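Local coordinates for protein fructose-bisphosphate aldolase (Plasmodium falciparum, PDB 4TR9) that belongs to the class I fructose-bisphosphate aldolases, a family built as a TIM barrel of parallel strands surrounded by helices, and here carries a bound hydrazide ligand, at residues I112-G117 with A151-V156; E286-L291 with E339-A344; D51-E56 with N318-K323; L68-K73 with N101-E106. All blocks are in the same frame, centred on the assembly; numbering follows the deposited sequence.

Interaction 1. Residues I112-G117 with A151-V156; sequences IKVDKG and AKWRTV. With 38D (N'-[(E)-(2,4-dichlorophenyl)methylidene]-3,4-dihydroxybenzohydrazide), chain K.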
# COMPACT_ATOMS: atom_id res chain seq x y z
N ILE A 112 -26.65 -14.41 -10.35
CA ILE A 112 -26.98 -14.65 -8.95
C ILE A 112 -26.30 -13.66 -8.00
O ILE A 112 -25.11 -13.37 -8.12
CB ILE A 112 -26.62 -16.10 -8.54
CG1 ILE A 112 -26.95 -16.35 -7.07
CG2 ILE A 112 -25.15 -16.39 -8.83
CD1 ILE A 112 -28.42 -16.24 -6.75
N LYS A 113 -27.09 -13.13 -7.07
CA LYS A 113 -26.57 -12.28 -6.01
C LYS A 113 -25.96 -13.15 -4.91
O LYS A 113 -26.63 -14.01 -4.35
CB LYS A 113 -27.69 -11.40 -5.44
CG LYS A 113 -27.31 -10.59 -4.22
CD LYS A 113 -28.55 -9.95 -3.61
CE LYS A 113 -28.20 -9.07 -2.43
NZ LYS A 113 -27.38 -7.90 -2.84
N VAL A 114 -24.68 -12.92 -4.61
CA VAL A 114 -23.97 -13.79 -3.68
C VAL A 114 -23.57 -13.10 -2.38
O VAL A 114 -23.01 -13.73 -1.48
CB VAL A 114 -22.69 -14.38 -4.33
CG1 VAL A 114 -23.04 -15.07 -5.63
CG2 VAL A 114 -21.66 -13.28 -4.55
N ASP A 115 -23.86 -11.80 -2.27
CA ASP A 115 -23.50 -11.06 -1.07
C ASP A 115 -24.53 -11.27 0.04
O ASP A 115 -25.70 -11.52 -0.23
CB ASP A 115 -23.35 -9.56 -1.38
CG ASP A 115 -24.66 -8.89 -1.70
OD1 ASP A 115 -25.36 -8.46 -0.75
OD2 ASP A 115 -25.00 -8.77 -2.89
N LYS A 116 -24.07 -11.19 1.29
CA LYS A 116 -24.94 -11.44 2.44
C LYS A 116 -25.36 -10.16 3.15
O LYS A 116 -25.69 -10.18 4.34
CB LYS A 116 -24.25 -12.37 3.44
CG LYS A 116 -23.95 -13.77 2.92
CD LYS A 116 -23.25 -14.60 3.99
CE LYS A 116 -22.87 -15.98 3.47
NZ LYS A 116 -22.13 -16.77 4.49
N GLY A 117 -25.34 -9.04 2.43
CA GLY A 117 -25.75 -7.77 3.00
C GLY A 117 -24.60 -6.96 3.56
O GLY A 117 -23.44 -7.32 3.41
N ALA A 151 -22.05 -13.71 -11.31
CA ALA A 151 -22.46 -13.37 -9.95
C ALA A 151 -22.38 -11.86 -9.69
O ALA A 151 -21.84 -11.12 -10.50
CB ALA A 151 -21.61 -14.12 -8.94
N LYS A 152 -22.93 -11.43 -8.56
CA LYS A 152 -22.93 -10.02 -8.20
C LYS A 152 -22.65 -9.82 -6.71
O LYS A 152 -22.98 -10.68 -5.89
CB LYS A 152 -24.26 -9.37 -8.58
CG LYS A 152 -24.18 -7.88 -8.83
CD LYS A 152 -25.38 -7.16 -8.26
CE LYS A 152 -25.47 -7.40 -6.76
NZ LYS A 152 -26.63 -6.69 -6.16
N TRP A 153 -22.06 -8.68 -6.37
CA TRP A 153 -21.61 -8.40 -5.01
C TRP A 153 -21.61 -6.89 -4.80
O TRP A 153 -20.74 -6.18 -5.32
CB TRP A 153 -20.22 -9.00 -4.79
CG TRP A 153 -19.53 -8.71 -3.48
CD1 TRP A 153 -19.09 -7.49 -3.03
CD2 TRP A 153 -19.14 -9.66 -2.48
NE1 TRP A 153 -18.47 -7.63 -1.81
CE2 TRP A 153 -18.49 -8.95 -1.45
CE3 TRP A 153 -19.28 -11.05 -2.35
CZ2 TRP A 153 -17.98 -9.58 -0.31
CZ3 TRP A 153 -18.78 -11.67 -1.22
CH2 TRP A 153 -18.14 -10.94 -0.22
N ARG A 154 -22.58 -6.40 -4.04
CA ARG A 154 -22.78 -4.96 -3.89
C ARG A 154 -22.10 -4.39 -2.64
O ARG A 154 -22.35 -4.84 -1.52
CB ARG A 154 -24.27 -4.63 -3.85
CG ARG A 154 -24.58 -3.17 -3.56
CD ARG A 154 -26.08 -2.90 -3.66
NE ARG A 154 -26.42 -1.53 -3.33
CZ ARG A 154 -26.85 -1.13 -2.13
NH1 ARG A 154 -27.14 0.15 -1.92
NH2 ARG A 154 -26.98 -2.01 -1.15
N THR A 155 -21.25 -3.39 -2.84
CA THR A 155 -20.63 -2.67 -1.74
C THR A 155 -21.06 -1.20 -1.79
O THR A 155 -21.35 -0.68 -2.87
CB THR A 155 -19.09 -2.77 -1.79
OG1 THR A 155 -18.71 -4.07 -2.26
CG2 THR A 155 -18.50 -2.53 -0.41
N VAL A 156 -21.10 -0.55 -0.64
CA VAL A 156 -21.62 0.81 -0.55
C VAL A 156 -20.63 1.78 0.08
O VAL A 156 -20.10 1.53 1.16
CB VAL A 156 -22.94 0.84 0.24
CG1 VAL A 156 -23.36 2.27 0.54
CG2 VAL A 156 -24.03 0.10 -0.51
N12 38D K . -30.96 -3.22 -0.42
C13 38D K . -31.37 -1.85 -0.45
C15 38D K . -32.09 -2.15 1.92
C17 38D K . -32.12 -0.35 3.50
C20 38D K . -31.40 0.06 1.25
C01 38D K . -29.39 -3.79 -4.41
C02 38D K . -28.92 -3.91 -5.71
O03 38D K . -28.19 -2.87 -6.33
C04 38D K . -29.17 -5.07 -6.43
C05 38D K . -29.88 -6.10 -5.85
C06 38D K . -30.35 -5.99 -4.55
O07 38D K . -28.71 -5.22 -7.76
C08 38D K . -30.10 -4.84 -3.83
C09 38D K . -30.64 -4.74 -2.40
O10 38D K . -31.19 -5.71 -1.89
N11 38D K . -30.50 -3.49 -1.71
C14 38D K . -31.62 -1.29 0.95
C16 38D K . -32.34 -1.69 3.20
CL1 38D K . -32.43 0.20 5.11
C19 38D K . -31.65 0.52 2.53
CL2 38D K . -30.81 1.18 0.05
O HOH W 1 -24.54 -5.71 -0.13

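Interaction 2. Residues E286-L291 with E339-A344; sequences EASVNL and EANSLA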
# COMPACT_ATOMS: atom_id res chain seq x y z
N GLU A 286 -34.77 9.48 -16.54
CA GLU A 286 -33.45 10.09 -16.36
C GLU A 286 -32.34 9.05 -16.40
O GLU A 286 -31.21 9.35 -16.80
CB GLU A 286 -33.40 10.88 -15.05
CG GLU A 286 -34.26 12.13 -15.05
CD GLU A 286 -34.18 12.90 -13.74
OE1 GLU A 286 -33.57 12.38 -12.79
OE2 GLU A 286 -34.74 14.01 -13.67
N ALA A 287 -32.65 7.83 -15.98
CA ALA A 287 -31.69 6.73 -16.04
C ALA A 287 -31.40 6.35 -17.49
O ALA A 287 -30.32 5.86 -17.81
CB ALA A 287 -32.20 5.53 -15.26
N SER A 288 -32.38 6.58 -18.36
CA SER A 288 -32.23 6.30 -19.78
C SER A 288 -31.57 7.47 -20.49
O SER A 288 -30.74 7.28 -21.38
CB SER A 288 -33.59 6.00 -20.42
OG SER A 288 -34.18 4.85 -19.83
N VAL A 289 -31.94 8.68 -20.10
CA VAL A 289 -31.38 9.89 -20.69
C VAL A 289 -29.89 10.01 -20.38
O VAL A 289 -29.09 10.29 -21.27
CB VAL A 289 -32.11 11.15 -20.19
CG1 VAL A 289 -31.39 12.41 -20.65
CG2 VAL A 289 -33.56 11.16 -20.68
N ASN A 290 -29.53 9.78 -19.12
CA ASN A 290 -28.14 9.86 -18.70
C ASN A 290 -27.28 8.78 -19.35
O ASN A 290 -26.15 9.05 -19.77
CB ASN A 290 -28.03 9.76 -17.18
CG ASN A 290 -28.63 10.97 -16.47
OD1 ASN A 290 -28.63 12.07 -17.01
ND2 ASN A 290 -29.14 10.75 -15.27
N LEU A 291 -27.81 7.56 -19.44
CA LEU A 291 -27.11 6.47 -20.10
C LEU A 291 -26.92 6.80 -21.58
O LEU A 291 -25.91 6.44 -22.18
CB LEU A 291 -27.88 5.16 -19.95
CG LEU A 291 -27.30 3.94 -20.66
CD1 LEU A 291 -25.89 3.64 -20.16
CD2 LEU A 291 -28.20 2.72 -20.48
N GLU A 339 -36.24 -1.41 -24.24
CA GLU A 339 -35.89 -0.86 -25.54
C GLU A 339 -35.33 0.55 -25.39
O GLU A 339 -34.44 0.96 -26.14
CB GLU A 339 -37.10 -0.85 -26.48
CG GLU A 339 -36.79 -0.40 -27.89
CD GLU A 339 -38.02 -0.38 -28.78
OE1 GLU A 339 -39.14 -0.40 -28.25
OE2 GLU A 339 -37.85 -0.36 -30.02
N ALA A 340 -35.85 1.28 -24.42
CA ALA A 340 -35.42 2.65 -24.15
C ALA A 340 -33.95 2.69 -23.75
O ALA A 340 -33.17 3.49 -24.26
CB ALA A 340 -36.28 3.28 -23.07
N ASN A 341 -33.58 1.80 -22.82
CA ASN A 341 -32.20 1.72 -22.36
C ASN A 341 -31.30 1.04 -23.39
O ASN A 341 -30.09 1.24 -23.39
CB ASN A 341 -32.13 0.98 -21.03
CG ASN A 341 -32.78 1.76 -19.90
OD1 ASN A 341 -32.53 2.96 -19.73
ND2 ASN A 341 -33.63 1.10 -19.13
N SER A 342 -31.90 0.24 -24.26
CA SER A 342 -31.16 -0.40 -25.34
C SER A 342 -30.71 0.63 -26.37
O SER A 342 -29.56 0.62 -26.81
CB SER A 342 -32.01 -1.48 -26.02
OG SER A 342 -31.29 -2.10 -27.08
N LEU A 343 -31.62 1.53 -26.73
CA LEU A 343 -31.31 2.62 -27.65
C LEU A 343 -30.33 3.59 -27.00
O LEU A 343 -29.58 4.28 -27.68
CB LEU A 343 -32.58 3.35 -28.06
CG LEU A 343 -33.61 2.55 -28.86
CD1 LEU A 343 -34.89 3.35 -29.04
CD2 LEU A 343 -33.03 2.14 -30.21
N ALA A 344 -30.35 3.64 -25.67
CA ALA A 344 -29.46 4.50 -24.92
C ALA A 344 -28.01 4.04 -25.05
O ALA A 344 -27.09 4.84 -24.94
CB ALA A 344 -29.87 4.54 -23.45
O HOH W 2 -35.21 3.48 -17.72

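Interaction 3. Residues D51-E56 with N318-K323; sequences DNIKLE and NTWQGK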
# COMPACT_ATOMS: atom_id res chain seq x y z
N ASP A 51 -45.45 -3.40 -1.16
CA ASP A 51 -46.19 -2.52 -0.27
C ASP A 51 -46.68 -1.26 -0.99
O ASP A 51 -47.75 -0.75 -0.70
CB ASP A 51 -45.34 -2.13 0.94
CG ASP A 51 -45.00 -3.31 1.82
OD1 ASP A 51 -45.79 -4.27 1.86
OD2 ASP A 51 -43.94 -3.28 2.48
N ASN A 52 -45.87 -0.78 -1.93
CA ASN A 52 -46.21 0.43 -2.68
C ASN A 52 -47.41 0.23 -3.59
O ASN A 52 -48.22 1.14 -3.78
CB ASN A 52 -45.00 0.90 -3.50
CG ASN A 52 -43.83 1.32 -2.63
OD1 ASN A 52 -44.02 1.73 -1.48
ND2 ASN A 52 -42.63 1.21 -3.17
N ILE A 53 -47.53 -0.97 -4.16
CA ILE A 53 -48.66 -1.29 -5.03
C ILE A 53 -49.74 -2.03 -4.26
O ILE A 53 -50.65 -2.61 -4.85
CB ILE A 53 -48.22 -2.14 -6.23
CG1 ILE A 53 -47.55 -3.43 -5.76
CG2 ILE A 53 -47.29 -1.35 -7.14
CD1 ILE A 53 -47.12 -4.35 -6.89
N LYS A 54 -49.63 -2.01 -2.93
CA LYS A 54 -50.58 -2.67 -2.04
C LYS A 54 -50.72 -4.15 -2.38
O LYS A 54 -51.73 -4.58 -2.93
CB LYS A 54 -51.95 -1.97 -2.10
CG LYS A 54 -52.08 -0.78 -1.16
CD LYS A 54 -51.18 0.38 -1.57
CE LYS A 54 -51.09 1.42 -0.48
NZ LYS A 54 -50.16 2.53 -0.84
N LEU A 55 -49.69 -4.91 -2.04
CA LEU A 55 -49.65 -6.33 -2.35
C LEU A 55 -48.94 -7.09 -1.24
O LEU A 55 -47.90 -6.66 -0.75
CB LEU A 55 -48.95 -6.56 -3.69
CG LEU A 55 -48.76 -8.01 -4.15
CD1 LEU A 55 -50.11 -8.68 -4.35
CD2 LEU A 55 -47.93 -8.05 -5.42
N GLU A 56 -49.51 -8.23 -0.84
CA GLU A 56 -48.92 -9.03 0.23
C GLU A 56 -47.65 -9.72 -0.26
O GLU A 56 -47.59 -10.23 -1.37
CB GLU A 56 -49.93 -10.06 0.75
CG GLU A 56 -50.46 -11.05 -0.29
CD GLU A 56 -51.58 -10.49 -1.15
OE1 GLU A 56 -51.76 -9.25 -1.19
OE2 GLU A 56 -52.30 -11.29 -1.78
N ASN A 318 -46.28 -0.90 -11.01
CA ASN A 318 -47.44 -0.01 -10.95
C ASN A 318 -48.54 -0.45 -11.90
O ASN A 318 -49.73 -0.28 -11.62
CB ASN A 318 -47.03 1.43 -11.26
CG ASN A 318 -46.11 2.01 -10.20
OD1 ASN A 318 -46.24 1.72 -9.02
ND2 ASN A 318 -45.16 2.84 -10.64
N THR A 319 -48.15 -1.01 -13.04
CA THR A 319 -49.11 -1.47 -14.04
C THR A 319 -49.69 -2.82 -13.64
O THR A 319 -50.90 -3.06 -13.77
CB THR A 319 -48.45 -1.59 -15.43
OG1 THR A 319 -47.87 -0.33 -15.79
CG2 THR A 319 -49.48 -1.99 -16.47
N TRP A 320 -48.84 -3.71 -13.14
CA TRP A 320 -49.24 -5.05 -12.76
C TRP A 320 -50.16 -5.05 -11.54
O TRP A 320 -51.28 -5.58 -11.59
CB TRP A 320 -48.00 -5.91 -12.48
CG TRP A 320 -48.31 -7.30 -12.04
CD1 TRP A 320 -49.15 -8.19 -12.64
CD2 TRP A 320 -47.75 -7.98 -10.90
NE1 TRP A 320 -49.16 -9.38 -11.94
CE2 TRP A 320 -48.31 -9.27 -10.87
CE3 TRP A 320 -46.84 -7.61 -9.90
CZ2 TRP A 320 -47.99 -10.20 -9.88
CZ3 TRP A 320 -46.52 -8.53 -8.92
CH2 TRP A 320 -47.09 -9.81 -8.92
N GLN A 321 -49.69 -4.46 -10.45
CA GLN A 321 -50.44 -4.36 -9.19
C GLN A 321 -50.90 -5.73 -8.67
O GLN A 321 -51.96 -5.84 -8.05
CB GLN A 321 -51.66 -3.44 -9.36
CG GLN A 321 -51.32 -1.96 -9.34
CD GLN A 321 -52.56 -1.09 -9.42
OE1 GLN A 321 -53.62 -1.53 -9.87
NE2 GLN A 321 -52.43 0.16 -8.98
N GLY A 322 -50.10 -6.75 -8.92
CA GLY A 322 -50.37 -8.08 -8.40
C GLY A 322 -51.61 -8.75 -8.97
O GLY A 322 -52.16 -9.67 -8.37
N LYS A 323 -52.05 -8.28 -10.14
CA LYS A 323 -53.24 -8.85 -10.77
C LYS A 323 -52.91 -9.49 -12.12
O LYS A 323 -52.17 -8.92 -12.93
CB LYS A 323 -54.31 -7.77 -10.95
CG LYS A 323 -54.79 -7.16 -9.63
CD LYS A 323 -56.09 -6.40 -9.80
CE LYS A 323 -55.93 -5.21 -10.73
NZ LYS A 323 -57.21 -4.44 -10.86

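Interaction 4. Residues L68-K73 with N101-E106; sequences LLFGTK and NLLHNE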
# COMPACT_ATOMS: atom_id res chain seq x y z
N LEU A 68 -43.44 -12.91 -14.42
CA LEU A 68 -43.91 -11.87 -15.33
C LEU A 68 -42.73 -11.24 -16.07
O LEU A 68 -42.82 -10.94 -17.26
CB LEU A 68 -44.70 -10.80 -14.56
CG LEU A 68 -45.30 -9.62 -15.32
CD1 LEU A 68 -46.60 -9.20 -14.67
CD2 LEU A 68 -44.34 -8.44 -15.37
N LEU A 69 -41.63 -11.05 -15.35
CA LEU A 69 -40.44 -10.43 -15.92
C LEU A 69 -39.74 -11.37 -16.89
O LEU A 69 -39.48 -11.01 -18.04
CB LEU A 69 -39.47 -10.01 -14.81
CG LEU A 69 -39.97 -8.98 -13.79
CD1 LEU A 69 -38.92 -8.74 -12.72
CD2 LEU A 69 -40.33 -7.67 -14.49
N PHE A 70 -39.43 -12.58 -16.42
CA PHE A 70 -38.61 -13.51 -17.19
C PHE A 70 -39.42 -14.22 -18.27
O PHE A 70 -38.86 -14.75 -19.23
CB PHE A 70 -37.96 -14.53 -16.26
CG PHE A 70 -37.23 -13.92 -15.09
CD1 PHE A 70 -36.65 -12.67 -15.20
CD2 PHE A 70 -37.14 -14.59 -13.89
CE1 PHE A 70 -35.99 -12.10 -14.13
CE2 PHE A 70 -36.48 -14.03 -12.81
CZ PHE A 70 -35.90 -12.78 -12.93
N GLY A 71 -40.74 -14.22 -18.11
CA GLY A 71 -41.61 -14.86 -19.07
C GLY A 71 -42.03 -13.93 -20.20
O GLY A 71 -42.88 -14.28 -21.02
N THR A 72 -41.43 -12.75 -20.23
CA THR A 72 -41.74 -11.75 -21.25
C THR A 72 -41.18 -12.15 -22.61
O THR A 72 -39.97 -12.19 -22.81
CB THR A 72 -41.20 -10.37 -20.87
OG1 THR A 72 -41.77 -9.95 -19.62
CG2 THR A 72 -41.55 -9.35 -21.94
N LYS A 73 -42.08 -12.46 -23.54
CA LYS A 73 -41.68 -12.86 -24.89
C LYS A 73 -41.05 -11.70 -25.65
O LYS A 73 -41.70 -10.70 -25.93
CB LYS A 73 -42.88 -13.41 -25.66
CG LYS A 73 -43.43 -14.72 -25.10
CD LYS A 73 -44.66 -15.19 -25.86
CE LYS A 73 -45.87 -14.31 -25.57
NZ LYS A 73 -46.31 -14.41 -24.15
N ASN A 101 -35.31 -21.76 -16.73
CA ASN A 101 -35.69 -22.18 -18.08
C ASN A 101 -36.36 -21.06 -18.88
O ASN A 101 -36.27 -21.03 -20.10
CB ASN A 101 -36.60 -23.40 -18.02
CG ASN A 101 -35.88 -24.65 -17.56
OD1 ASN A 101 -34.65 -24.73 -17.64
ND2 ASN A 101 -36.63 -25.63 -17.09
N LEU A 102 -37.04 -20.16 -18.18
CA LEU A 102 -37.66 -19.01 -18.83
C LEU A 102 -36.60 -18.09 -19.43
O LEU A 102 -36.81 -17.47 -20.47
CB LEU A 102 -38.53 -18.22 -17.84
CG LEU A 102 -39.71 -18.96 -17.22
CD1 LEU A 102 -40.48 -18.05 -16.27
CD2 LEU A 102 -40.63 -19.51 -18.30
N LEU A 103 -35.45 -18.02 -18.76
CA LEU A 103 -34.34 -17.20 -19.24
C LEU A 103 -33.61 -17.89 -20.38
O LEU A 103 -33.14 -17.23 -21.32
CB LEU A 103 -33.37 -16.90 -18.10
CG LEU A 103 -33.94 -16.12 -16.91
CD1 LEU A 103 -32.89 -15.95 -15.83
CD2 LEU A 103 -34.49 -14.78 -17.36
N HIS A 104 -33.50 -19.21 -20.30
CA HIS A 104 -32.83 -20.00 -21.33
C HIS A 104 -33.54 -19.90 -22.67
O HIS A 104 -32.90 -19.85 -23.72
CB HIS A 104 -32.73 -21.46 -20.90
CG HIS A 104 -31.71 -21.72 -19.83
ND1 HIS A 104 -31.56 -22.95 -19.23
CD2 HIS A 104 -30.79 -20.90 -19.27
CE1 HIS A 104 -30.59 -22.87 -18.33
NE2 HIS A 104 -30.11 -21.64 -18.34
N ASN A 105 -34.87 -19.87 -22.63
CA ASN A 105 -35.67 -19.79 -23.85
C ASN A 105 -35.58 -18.41 -24.50
O ASN A 105 -35.82 -18.27 -25.70
CB ASN A 105 -37.13 -20.13 -23.55
CG ASN A 105 -37.29 -21.54 -23.01
OD1 ASN A 105 -36.50 -22.43 -23.31
ND2 ASN A 105 -38.32 -21.75 -22.20
N GLU A 106 -35.23 -17.40 -23.71
CA GLU A 106 -35.16 -16.04 -24.21
C GLU A 106 -33.73 -15.54 -24.36
O GLU A 106 -33.49 -14.34 -24.39
CB GLU A 106 -35.93 -15.09 -23.28
CG GLU A 106 -37.40 -14.95 -23.63
CD GLU A 106 -37.62 -14.13 -24.89
OE1 GLU A 106 -36.70 -13.39 -25.29
OE2 GLU A 106 -38.71 -14.24 -25.49
O HOH W 3 -39.21 -16.48 -21.34

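Interaction 1. Residues I112-G117 with A151-V156
I112 and K113 run parallel to A151 and K152, with CA atoms 4.8 Å apart in both pairs, and the backbone hydrogen bonds K152 N to I112 O and V114 N to K152 O join these neighbouring strands of the TIM barrel. Beyond K113 the 112-117 segment leaves the sheet, and D115 comes over the backbone of W153 and R154. Its carboxylate is used at both oxygens. OD2 takes K113 NZ on its syn lone pair in a salt bridge modelled unusually short, so its length is doubtful, while OD1 accepts G117 N at 3.2 Å through its anti lone pair, which makes an Asx turn. A water bridges the two segments by donating to D115 OD1 and to R154 O. Beside A151, V114 CG1 packs on its methyl, and V114 CG2 meets the edge of the W153 indole at CE3 (3.9 Å); the W153 ring also stacks with Y181. K113 and K152 send their amino groups to the same place, NZ to NZ 3.6 Å, and K152 NZ lies 3.0 Å from O07 of 38D; it also forms a salt bridge with D40. R154, extended from CG to NE, lays its guanidinium face under N11 of 38D, with E197 holding NE. Barrel pairing thus delivers three basic side chains to one ligand pocket, where D115 and its turn probably steady K113 from the second shell.

Interaction 2. Residues E286-L291 with E339-A344
S288 and N341 face each other across two helices on the outside of the TIM barrel, 284-295 and the long C-terminal 327-346. The short segments run nearly parallel, 16° between their directions, with axes 8.6 Å apart, a close approach that the small S288, A340 and A344 allow. S288 points directly at the second helix, whereas N341 leaves its own helix at an angle; with CG beside the backbone N (chi1 -67°), its amide end comes nearer S288. S288 OG donates to N341 OD1 over a modelled 2.5 Å, short enough for the value to be doubtful. The hydroxyl approaches from above the amide plane, 45° out of it, and therefore does not follow a lone pair. E284 O of the same helix is a second acceptor for S288 OG, and the two oxygens compete for the one hydroxyl proton. One turn on, polar contact gives way to apolar: L291 and A344 aim at each other, with L291 CG 3.8 Å from A344 CB. The same methyl lies against the first helix's backbone, at 3.5 Å from S288 O, while L291 CD2 reaches across to the carbonyl oxygen of N341. On the barrel side L291 and N341 both touch F306 and Y308 of strand 303-308. A water completes the polar end, giving a hydrogen to S288 OG at 2.7 Å and receiving one from N341 ND2 at 3.2 Å.

Interaction 3. Residues D51-E56 with N318-K323
I53 and L55, in the chain just after helix 43-52, press against the type I' beta turn W320-K323 that ends helix 310-320 on the rim of the TIM barrel. No hydrogen bond crosses between the two segments; the contact is apolar packing, and I53 and L55 together make its tight part. I53 buries the larger area. Its CG1 stands between the backbone N and the carbonyl carbon (chi1 58°), and CD1 is thereby carried to the turn, 4.0 Å from Q321 CA. The L55 and W320 side chains cross at about a right angle, L55 CD2 lying 3.8 Å from W320 CZ3, and the same methyl lies 3.9 Å from G322 CA. Because G322 carries no side chain, L55 can settle directly on the turn backbone. W320 itself is buried further by F50, by L68 and by Y65, whose ring meets it at a shallow angle, so L55 joins an existing cluster. Toward solvent the packing thins. The other branch of I53, CG2, meets a polar atom, N318 OD1, at 3.7 Å, and the side chains of N318 and Q321 stand at the exposed margin, where Q321 touches a crystal neighbour. The turn is closed within its own segment by K323 N to W320 O, 3.2 Å, and it folds back far enough for G322 CA to sit over the centre of the indole face, 3.3 Å above the plane.

Interaction 4. Residues L68-K73 with N101-E106
F70 O and L102 O are gripped by one water, which gives a hydrogen to each, at 2.8 Å from F70 O and 2.7 Å from L102 O. The two carbonyl oxygens belong to the last turns of helices 59-70 and 99-105, and since neither can donate to the other, the bridging water donates to both and so links the two helix ends. Next to this polar link the packing is apolar. L103 brings CD2 to the base of F70, 3.6 Å from its CB and nearly as close to CG, while L102 CB faces the same F70 CB at 4.1 Å. F70 starts toward the second helix, but with CG beside the backbone N (chi1 -51°) its ring is led away from it and inward, onto A82 and L84 of strand 79-84. L103 also touches L84, so both side chains close over one strand. Past G71, where helix 59-70 gives up its helical backbone angles, segment 68-73 is met by E106 of the 101-106 segment. Its side chain, bent at chi2 (-72°), lays OE2 along the K73 backbone, 3.3 Å from K73 CA. The carboxylate is held just beyond, OE2 by G74 N and OE1 by G76 N, so that it ties down the loop running from helix 59-70 into strand 79-84. Two outer helices lie here over strand 79-84, with a pinned helix-to-strand loop beside them, as in a TIM barrel.

How the interactions relate
From the N terminus the chain first passes 51-56, one half of interaction 3, whose partner 318-323 comes only after all eight strands of the barrel have passed. Within that long span interaction 4 closes a short loop between 68-73 and 101-106, and helix 99-105 then leads into strand 109-113, where interaction 1 opens; it closes at 151-156. Interaction 2 begins at 286-291, still within the span of interaction 3, but ends at 339-344 beyond it, so the two cross. Interactions 3 and 4 touch, W320 CD1 lying 3.4 Å from L68 CD1. Interactions 2 to 4 join outer helices and loops, whereas interaction 1, which touches none of them, pairs strands of the barrel.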